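Local coordinates for putative uncharacterized protein (Xanthomonas campestris pv. campestris, PDB 3RQA), which is of uncharacterised function but, as a tetrameric protein of the atypical PilZ family from a plant pathogen, may act in cyclic di-GMP signalling, at residues 31-36 and 143-148; 47-52 and 173-178; 147-152 and 156-161. All coordinates share one frame; numbering follows the deposited sequence.

Contact 1 (31-36 and 143-148); sequences AGFHVT and ADVLAS
The ring of Phe33 reaches across to Val145, and its far end does the touching: CZ of Phe33 lies 3.9 Å from CG2 of Val145, with CE1 of Phe33 only slightly farther from that methyl. The methyl comes in obliquely, neither squarely over the ring nor in its plane. Two torsions bring the groups together. Phe33 holds CG opposite its backbone N (chi1 172°), which carries the ring away from its own strand, while Val145 places CG2 beside its backbone N, with CG1 opposite that N (chi1 179°). At the ring's edge, near its plane, CE2 of Phe33 approaches the carbonyl O of Ala143 at 4.3 Å, a loose contact. The backbones stay well apart, the nearest CA atoms, of Phe33 and Ala143, being 8.9 Å from each other. Such spacing fits strands that are not neighbours in the sheet: 24-34 and 139-150 both border strand 124-129, which bonds to Gly32 and His34 on one side and to Ala143 on the other, helping to close the six-stranded antiparallel barrel of this PilZ domain. Leu159 of strand 155-161 touches both Phe33 and Val145. The aromatic ring is long enough to reach past the intervening strand to Val145, whereas the small methyl of Ala143 suits a place beside Val127. Outside this buried patch the segments diverge. The strand ends at His34, itself exposed, and Val35 and Thr36 run on as an exposed loop. On the other segment Asp144 points away from Phe33, its OD2 making a weak hydrogen bond to Thr124.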
loop_
_atom_site.group_PDB
_atom_site.type_symbol
_atom_site.label_atom_id
_atom_site.label_comp_id
_atom_site.label_asym_id
_atom_site.label_seq_id
_atom_site.Cartn_x
_atom_site.Cartn_y
_atom_site.Cartn_z
ATOM N N ALA C 31 -16.828 10.942 13.917
ATOM C CA ALA C 31 -16.254 11.098 15.252
ATOM C C ALA C 31 -16.707 10.029 16.227
ATOM O O ALA C 31 -17.805 9.483 16.104
ATOM C CB ALA C 31 -16.618 12.459 15.805
ATOM N N GLY C 32 -15.857 9.754 17.210
ATOM C CA GLY C 32 -16.183 8.759 18.212
ATOM C C GLY C 32 -15.250 8.824 19.405
ATOM O O GLY C 32 -14.217 9.478 19.355
ATOM N N PHE C 33 -15.630 8.144 20.481
ATOM C CA PHE C 33 -14.828 8.089 21.698
ATOM C C PHE C 33 -14.802 6.643 22.174
ATOM O O PHE C 33 -15.825 5.962 22.162
ATOM C CB PHE C 33 -15.428 9.004 22.775
ATOM C CG PHE C 33 -14.779 8.865 24.129
ATOM C CD1 PHE C 33 -15.390 8.116 25.134
ATOM C CD2 PHE C 33 -13.557 9.472 24.396
ATOM C CE1 PHE C 33 -14.790 7.975 26.383
ATOM C CE2 PHE C 33 -12.948 9.337 25.640
ATOM C CZ PHE C 33 -13.566 8.588 26.637
ATOM N N HIS C 34 -13.623 6.172 22.561
ATOM C CA HIS C 34 -13.445 4.802 23.038
ATOM C C HIS C 34 -12.616 4.799 24.304
ATOM O O HIS C 34 -11.585 5.458 24.364
ATOM C CB HIS C 34 -12.740 3.957 21.978
ATOM C CG HIS C 34 -13.663 3.356 20.967
ATOM N ND1 HIS C 34 -14.616 2.414 21.296
ATOM C CD2 HIS C 34 -13.767 3.547 19.631
ATOM C CE1 HIS C 34 -15.266 2.050 20.205
ATOM N NE2 HIS C 34 -14.770 2.724 19.181
ATOM N N VAL C 35 -13.059 4.041 25.304
ATOM C CA VAL C 35 -12.356 3.971 26.578
ATOM C C VAL C 35 -11.061 3.202 26.493
ATOM O O VAL C 35 -10.090 3.534 27.161
ATOM C CB VAL C 35 -13.211 3.300 27.678
ATOM C CG1 VAL C 35 -12.431 3.274 28.990
ATOM C CG2 VAL C 35 -14.521 4.043 27.852
ATOM N N THR C 36 -11.042 2.155 25.686
ATOM C CA THR C 36 -9.822 1.364 25.589
ATOM C C THR C 36 -8.908 1.889 24.482
ATOM O O THR C 36 -8.909 1.408 23.343
ATOM C CB THR C 36 -10.148 -0.117 25.385
ATOM O OG1 THR C 36 -10.985 -0.555 26.470
ATOM C CG2 THR C 36 -8.874 -0.946 25.393
ATOM N N ALA C 143 -7.872 11.424 25.726
ATOM C CA ALA C 143 -8.654 12.467 26.381
ATOM C C ALA C 143 -9.395 11.976 27.624
ATOM O O ALA C 143 -9.553 10.776 27.835
ATOM C CB ALA C 143 -9.653 13.048 25.394
ATOM N N ASP C 144 -9.844 12.920 28.443
ATOM C CA ASP C 144 -10.595 12.604 29.647
ATOM C C ASP C 144 -11.986 13.232 29.535
ATOM O O ASP C 144 -12.170 14.283 28.912
ATOM C CB ASP C 144 -9.876 13.126 30.896
ATOM C CG ASP C 144 -8.592 12.356 31.200
ATOM O OD1 ASP C 144 -8.023 12.523 32.303
ATOM O OD2 ASP C 144 -8.140 11.580 30.331
ATOM N N VAL C 145 -12.974 12.565 30.113
ATOM C CA VAL C 145 -14.335 13.077 30.082
ATOM C C VAL C 145 -14.495 14.146 31.164
ATOM O O VAL C 145 -14.328 13.860 32.352
ATOM C CB VAL C 145 -15.363 11.950 30.347
ATOM C CG1 VAL C 145 -16.777 12.523 30.345
ATOM C CG2 VAL C 145 -15.219 10.857 29.295
ATOM N N LEU C 146 -14.803 15.372 30.744
ATOM C CA LEU C 146 -15.015 16.486 31.666
ATOM C C LEU C 146 -16.471 16.473 32.117
ATOM O O LEU C 146 -16.770 16.653 33.298
ATOM C CB LEU C 146 -14.754 17.837 30.985
ATOM C CG LEU C 146 -13.382 18.331 30.531
ATOM C CD1 LEU C 146 -13.534 19.779 30.089
ATOM C CD2 LEU C 146 -12.374 18.260 31.648
ATOM N N ALA C 147 -17.374 16.279 31.156
ATOM C CA ALA C 147 -18.799 16.249 31.443
ATOM C C ALA C 147 -19.539 15.247 30.570
ATOM O O ALA C 147 -19.120 14.947 29.447
ATOM C CB ALA C 147 -19.391 17.620 31.254
ATOM N N SER C 148 -20.648 14.747 31.105
ATOM C CA SER C 148 -21.503 13.774 30.442
ATOM C C SER C 148 -22.953 14.130 30.754
ATOM O O SER C 148 -23.343 14.214 31.925
ATOM C CB SER C 148 -21.206 12.366 30.961
ATOM O OG SER C 148 -22.020 11.405 30.319
#

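Contact 2 (47-52 and 173-178); sequences TLLRSL and ERHLFR
Leu49 and His175 meet at the buried middle of this helix pair, where CG of Leu49 sits 4.4 Å from CB of His175 and the two CA atoms are 6.9 Å apart. The leucine is twisted from the usual staggered position (chi1 -96°), and its branched end also packs on Leu168 and Ala171 of the other helix. CB of His175 points to helix 42-55, and with CG opposite the backbone N (chi1 -178°) the imidazole, which also meets the ring of Trp106, turns ND1 to a water. That water lies 3.0 Å from ND1 of His175, donates to the carbonyl O of Leu49 and accepts a weak bond from NH2 of Arg178. It bridges the two helices, from the Leu49 carbonyl to His175, beside the leucine. Toward the more exposed edge of the contact two arginines reach past each other. CB of Arg50 points away, but the long chain, extended from CG to NE, carries the guanidinium out to Arg174, whose CD and NE each lie 3.8 Å from NH2 of Arg50, at that group's edge. The guanidinium planes are turned 65° apart. Both arginines share OD2 of Asp170, through NH1 of Arg50 and NE of Arg174, and Arg50 NE also pairs with Glu46, which probably offsets the closeness of like charges. On another side of helix 42-55, Leu48 and Ser51 pack on Leu83 of the second subunit. Helix 42-55 therefore packs between the domain's C-terminal helix and a subunit neighbour, a helix-on-helix layer flanking the barrel in this tetrameric PilZ protein.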
loop_
_atom_site.group_PDB
_atom_site.type_symbol
_atom_site.label_atom_id
_atom_site.label_comp_id
_atom_site.label_asym_id
_atom_site.label_seq_id
_atom_site.Cartn_x
_atom_site.Cartn_y
_atom_site.Cartn_z
ATOM N N THR C 47 2.020 14.287 12.185
ATOM C CA THR C 47 2.382 13.980 10.805
ATOM C C THR C 47 1.143 13.869 9.937
ATOM O O THR C 47 1.123 14.364 8.823
ATOM C CB THR C 47 3.208 12.679 10.713
ATOM O OG1 THR C 47 4.453 12.865 11.404
ATOM C CG2 THR C 47 3.496 12.325 9.249
ATOM N N LEU C 48 0.110 13.224 10.456
ATOM C CA LEU C 48 -1.130 13.085 9.727
ATOM C C LEU C 48 -1.714 14.461 9.365
ATOM O O LEU C 48 -2.070 14.713 8.215
ATOM C CB LEU C 48 -2.156 12.307 10.574
ATOM C CG LEU C 48 -3.616 12.433 10.112
ATOM C CD1 LEU C 48 -3.734 11.994 8.660
ATOM C CD2 LEU C 48 -4.534 11.600 11.020
ATOM N N LEU C 49 -1.821 15.335 10.364
ATOM C CA LEU C 49 -2.384 16.670 10.177
ATOM C C LEU C 49 -1.574 17.546 9.218
ATOM O O LEU C 49 -2.128 18.158 8.299
ATOM C CB LEU C 49 -2.530 17.362 11.546
ATOM C CG LEU C 49 -3.891 17.293 12.260
ATOM C CD1 LEU C 49 -4.512 15.940 12.094
ATOM C CD2 LEU C 49 -3.709 17.626 13.734
ATOM N N ARG C 50 -0.265 17.603 9.425
ATOM C CA ARG C 50 0.582 18.422 8.575
ATOM C C ARG C 50 0.615 17.913 7.137
ATOM O O ARG C 50 0.431 18.682 6.202
ATOM C CB ARG C 50 2.003 18.481 9.129
ATOM C CG ARG C 50 2.135 19.262 10.433
ATOM C CD ARG C 50 3.606 19.473 10.797
ATOM N NE ARG C 50 3.751 20.124 12.096
ATOM C CZ ARG C 50 3.344 21.362 12.381
ATOM N NH1 ARG C 50 3.520 21.848 13.602
ATOM N NH2 ARG C 50 2.779 22.118 11.453
ATOM N N SER C 51 0.845 16.616 6.966
ATOM C CA SER C 51 0.904 16.032 5.632
ATOM C C SER C 51 -0.408 16.275 4.915
ATOM O O SER C 51 -0.436 16.619 3.734
ATOM C CB SER C 51 1.177 14.531 5.727
ATOM O OG SER C 51 2.382 14.288 6.434
ATOM N N LEU C 52 -1.495 16.113 5.657
ATOM C CA LEU C 52 -2.840 16.307 5.131
ATOM C C LEU C 52 -2.989 17.744 4.612
ATOM O O LEU C 52 -3.581 17.982 3.558
ATOM C CB LEU C 52 -3.855 16.023 6.245
ATOM C CG LEU C 52 -5.284 15.592 5.913
ATOM C CD1 LEU C 52 -5.263 14.373 4.979
ATOM C CD2 LEU C 52 -6.021 15.270 7.215
ATOM N N GLU C 173 -3.865 23.482 15.743
ATOM C CA GLU C 173 -4.327 24.868 15.671
ATOM C C GLU C 173 -4.426 25.285 14.204
ATOM O O GLU C 173 -5.430 25.860 13.787
ATOM C CB GLU C 173 -3.378 25.799 16.441
ATOM C CG GLU C 173 -3.763 25.971 17.907
ATOM C CD GLU C 173 -2.672 26.620 18.731
ATOM O OE1 GLU C 173 -1.902 27.442 18.184
ATOM O OE2 GLU C 173 -2.586 26.312 19.936
ATOM N N ARG C 174 -3.384 24.983 13.428
ATOM C CA ARG C 174 -3.392 25.328 12.009
ATOM C C ARG C 174 -4.570 24.628 11.348
ATOM O O ARG C 174 -5.316 25.238 10.579
ATOM C CB ARG C 174 -2.101 24.885 11.322
ATOM C CG ARG C 174 -0.867 25.686 11.700
ATOM C CD ARG C 174 0.377 24.989 11.170
ATOM N NE ARG C 174 1.600 25.688 11.544
ATOM C CZ ARG C 174 2.102 26.732 10.893
ATOM N NH1 ARG C 174 1.492 27.206 9.816
ATOM N NH2 ARG C 174 3.208 27.310 11.334
ATOM N N HIS C 175 -4.742 23.347 11.666
ATOM C CA HIS C 175 -5.832 22.577 11.083
ATOM C C HIS C 175 -7.190 23.223 11.339
ATOM O O HIS C 175 -7.987 23.400 10.415
ATOM C CB HIS C 175 -5.846 21.148 11.624
ATOM C CG HIS C 175 -6.922 20.306 11.018
ATOM N ND1 HIS C 175 -6.853 19.838 9.723
ATOM C CD2 HIS C 175 -8.133 19.928 11.492
ATOM C CE1 HIS C 175 -7.978 19.213 9.425
ATOM N NE2 HIS C 175 -8.772 19.253 10.480
ATOM N N LEU C 176 -7.452 23.571 12.598
ATOM C CA LEU C 176 -8.717 24.195 12.957
ATOM C C LEU C 176 -8.868 25.545 12.254
ATOM O O LEU C 176 -9.932 25.852 11.704
ATOM C CB LEU C 176 -8.815 24.383 14.470
ATOM C CG LEU C 176 -9.101 23.113 15.275
ATOM C CD1 LEU C 176 -9.064 23.435 16.775
ATOM C CD2 LEU C 176 -10.467 22.568 14.874
ATOM N N PHE C 177 -7.802 26.339 12.264
ATOM C CA PHE C 177 -7.850 27.644 11.621
ATOM C C PHE C 177 -8.234 27.476 10.154
ATOM O O PHE C 177 -9.145 28.152 9.678
ATOM C CB PHE C 177 -6.505 28.361 11.749
ATOM C CG PHE C 177 -6.558 29.809 11.369
ATOM C CD1 PHE C 177 -6.400 30.200 10.047
ATOM C CD2 PHE C 177 -6.800 30.781 12.333
ATOM C CE1 PHE C 177 -6.481 31.547 9.684
ATOM C CE2 PHE C 177 -6.885 32.128 11.985
ATOM C CZ PHE C 177 -6.724 32.513 10.659
ATOM N N ARG C 178 -7.568 26.567 9.442
ATOM C CA ARG C 178 -7.908 26.337 8.031
ATOM C C ARG C 178 -9.379 25.942 7.852
ATOM O O ARG C 178 -10.089 26.530 7.040
ATOM C CB ARG C 178 -7.056 25.229 7.409
ATOM C CG ARG C 178 -5.591 25.537 7.256
ATOM C CD ARG C 178 -4.970 24.606 6.231
ATOM N NE ARG C 178 -3.648 24.171 6.656
ATOM C CZ ARG C 178 -3.430 23.215 7.555
ATOM N NH1 ARG C 178 -2.189 22.886 7.896
ATOM N NH2 ARG C 178 -4.457 22.570 8.096
HETATM O O HOH W 1 -4.140 19.684 8.505
#

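Contact 3 (147-152 and 156-161); sequences ASASDG and WLWLRF
The carbonyl O of Trp156 is gripped three ways: by the backbone N of Ala149 at 3.0 Å, with the donor lying in the carbonyl plane; by a water that donates to it; and by a CA-H contact from Ser148, whose CA is 3.3 Å away. The same water lies 2.6 Å from OG of Ser148, tying a side-chain hydroxyl to the backbone ladder. Ala149 and Trp156 form a hydrogen-bonded antiparallel pair, completed by N of Trp156 to O of Ala149 at 2.6 Å. Two residues on, N of Trp158 reaches O of Ala147 at 2.9 Å, while the return bond from N of Ala147 to O of Trp158 is weak, beside the bulge at Leu146 and Ala147. Ser148 and Leu157 make the non-hydrogen-bonded pair between them, with OG of Ser148 beside CD1 of Leu157. On the other face small alanines suit one large indole: CB of Ala147 lies 3.9 Å from CE3 of Trp158, and CB of Ala149 meets CZ3 of Trp158. Toward the turn Asp151, with CG between backbone N and carbonyl carbon (chi1 62°), sets its carboxylate at the NE1 edge of Trp156. NE1 of Trp156 donates to OD1 of Asp151 at 3.2 Å, from above the carboxylate, whose plane stands 81° from the indole's. OD2 of Asp151 accepts from the backbone N of both Gln153 and Gln154, and Ser150 OG takes the N-H of Gly152 in an ST turn, so this beta hairpin has a polar end. Helix 12-19 lies over Ala147 and Trp158, where Asp15 takes the Trp158 indole N-H, and strand 110-115 borders strand 155-161.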
loop_
_atom_site.group_PDB
_atom_site.type_symbol
_atom_site.label_atom_id
_atom_site.label_comp_id
_atom_site.label_asym_id
_atom_site.label_seq_id
_atom_site.Cartn_x
_atom_site.Cartn_y
_atom_site.Cartn_z
ATOM N N ALA C 147 -17.374 16.279 31.156
ATOM C CA ALA C 147 -18.799 16.249 31.443
ATOM C C ALA C 147 -19.539 15.247 30.570
ATOM O O ALA C 147 -19.120 14.947 29.447
ATOM C CB ALA C 147 -19.391 17.620 31.254
ATOM N N SER C 148 -20.648 14.747 31.105
ATOM C CA SER C 148 -21.503 13.774 30.442
ATOM C C SER C 148 -22.953 14.130 30.754
ATOM O O SER C 148 -23.343 14.214 31.925
ATOM C CB SER C 148 -21.206 12.366 30.961
ATOM O OG SER C 148 -22.020 11.405 30.319
ATOM N N ALA C 149 -23.745 14.344 29.710
ATOM C CA ALA C 149 -25.139 14.702 29.890
ATOM C C ALA C 149 -25.971 14.361 28.668
ATOM O O ALA C 149 -25.441 14.128 27.583
ATOM C CB ALA C 149 -25.264 16.188 30.205
ATOM N N SER C 150 -27.284 14.342 28.861
ATOM C CA SER C 150 -28.216 14.025 27.789
ATOM C C SER C 150 -29.096 15.224 27.460
ATOM O O SER C 150 -29.301 16.107 28.292
ATOM C CB SER C 150 -29.082 12.831 28.200
ATOM O OG SER C 150 -30.141 12.621 27.282
ATOM N N ASP C 151 -29.600 15.265 26.233
ATOM C CA ASP C 151 -30.478 16.352 25.822
ATOM C C ASP C 151 -31.863 15.772 25.564
ATOM O O ASP C 151 -32.808 16.501 25.258
ATOM C CB ASP C 151 -29.957 17.026 24.553
ATOM C CG ASP C 151 -29.906 16.078 23.368
ATOM O OD1 ASP C 151 -29.645 16.552 22.241
ATOM O OD2 ASP C 151 -30.120 14.862 23.563
ATOM N N GLY C 152 -31.972 14.452 25.685
ATOM C CA GLY C 152 -33.247 13.792 25.471
ATOM C C GLY C 152 -33.226 12.663 24.457
ATOM O O GLY C 152 -34.038 11.741 24.542
ATOM N N TRP C 156 -24.338 13.263 25.435
ATOM C CA TRP C 156 -23.248 14.137 25.016
ATOM C C TRP C 156 -22.074 14.087 25.968
ATOM O O TRP C 156 -22.238 14.022 27.187
ATOM C CB TRP C 156 -23.722 15.586 24.857
ATOM C CG TRP C 156 -24.671 15.762 23.708
ATOM C CD1 TRP C 156 -26.036 15.708 23.749
ATOM C CD2 TRP C 156 -24.321 15.988 22.340
ATOM N NE1 TRP C 156 -26.560 15.890 22.489
ATOM C CE2 TRP C 156 -25.528 16.063 21.604
ATOM C CE3 TRP C 156 -23.103 16.136 21.663
ATOM C CZ2 TRP C 156 -25.553 16.280 20.220
ATOM C CZ3 TRP C 156 -23.126 16.352 20.291
ATOM C CH2 TRP C 156 -24.347 16.423 19.583
ATOM N N LEU C 157 -20.885 14.114 25.381
ATOM C CA LEU C 157 -19.637 14.064 26.113
ATOM C C LEU C 157 -18.788 15.279 25.797
ATOM O O LEU C 157 -18.752 15.742 24.659
ATOM C CB LEU C 157 -18.852 12.804 25.725
ATOM C CG LEU C 157 -19.036 11.491 26.491
ATOM C CD1 LEU C 157 -20.390 11.423 27.183
ATOM C CD2 LEU C 157 -18.848 10.345 25.518
ATOM N N TRP C 158 -18.124 15.795 26.818
ATOM C CA TRP C 158 -17.210 16.914 26.674
ATOM C C TRP C 158 -15.878 16.274 27.022
ATOM O O TRP C 158 -15.663 15.844 28.155
ATOM C CB TRP C 158 -17.539 18.036 27.665
ATOM C CG TRP C 158 -18.699 18.881 27.245
ATOM C CD1 TRP C 158 -18.652 20.165 26.771
ATOM C CD2 TRP C 158 -20.080 18.506 27.249
ATOM N NE1 TRP C 158 -19.917 20.609 26.482
ATOM C CE2 TRP C 158 -20.815 19.613 26.764
ATOM C CE3 TRP C 158 -20.771 17.340 27.615
ATOM C CZ2 TRP C 158 -22.209 19.592 26.635
ATOM C CZ3 TRP C 158 -22.161 17.319 27.488
ATOM C CH2 TRP C 158 -22.863 18.439 27.001
ATOM N N LEU C 159 -15.004 16.173 26.035
ATOM C CA LEU C 159 -13.701 15.570 26.235
ATOM C C LEU C 159 -12.578 16.614 26.152
ATOM O O LEU C 159 -12.564 17.455 25.255
ATOM C CB LEU C 159 -13.449 14.484 25.184
ATOM C CG LEU C 159 -14.348 13.249 25.015
ATOM C CD1 LEU C 159 -14.468 12.511 26.326
ATOM C CD2 LEU C 159 -15.704 13.652 24.501
ATOM N N ARG C 160 -11.638 16.541 27.090
ATOM C CA ARG C 160 -10.496 17.447 27.103
ATOM C C ARG C 160 -9.280 16.617 26.710
ATOM O O ARG C 160 -8.976 15.620 27.373
ATOM C CB ARG C 160 -10.279 18.033 28.499
ATOM C CG ARG C 160 -9.137 19.036 28.543
ATOM C CD ARG C 160 -8.208 18.766 29.698
ATOM N NE ARG C 160 -8.797 19.117 30.987
ATOM C CZ ARG C 160 -8.820 18.306 32.042
ATOM N NH1 ARG C 160 -8.295 17.091 31.957
ATOM N NH2 ARG C 160 -9.354 18.717 33.186
ATOM N N PHE C 161 -8.593 17.017 25.638
ATOM C CA PHE C 161 -7.424 16.271 25.177
ATOM C C PHE C 161 -6.303 16.325 26.206
ATOM O O PHE C 161 -6.151 17.317 26.915
ATOM C CB PHE C 161 -6.882 16.819 23.833
ATOM C CG PHE C 161 -7.925 16.930 22.738
ATOM C CD1 PHE C 161 -8.717 15.836 22.390
ATOM C CD2 PHE C 161 -8.112 18.137 22.059
ATOM C CE1 PHE C 161 -9.684 15.941 21.390
ATOM C CE2 PHE C 161 -9.074 18.257 21.056
ATOM C CZ PHE C 161 -9.862 17.158 20.722
HETATM O O HOH W 2 -23.722 11.519 28.340
#

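Contacts 1 and 3 adjoin, sharing Ala147 and Ser148 on strand 139-150, with centres about 8 Å apart. Contact 1 is fully buried and apolar, bridging two strands that are not paired, whereas contact 3 is a true strand pair, rich in backbone bonds and only partly buried as it runs out to a polar turn. The step from one to the other is made by backbone bonds such as Leu146 N to Trp158 O. Contact 2 lies about 22 and 25 Å from them, centre to centre, beyond the chain's centre; it joins helices rather than strands and packs Leu49 on His175, with a bridging water and arginines held by nearby acids.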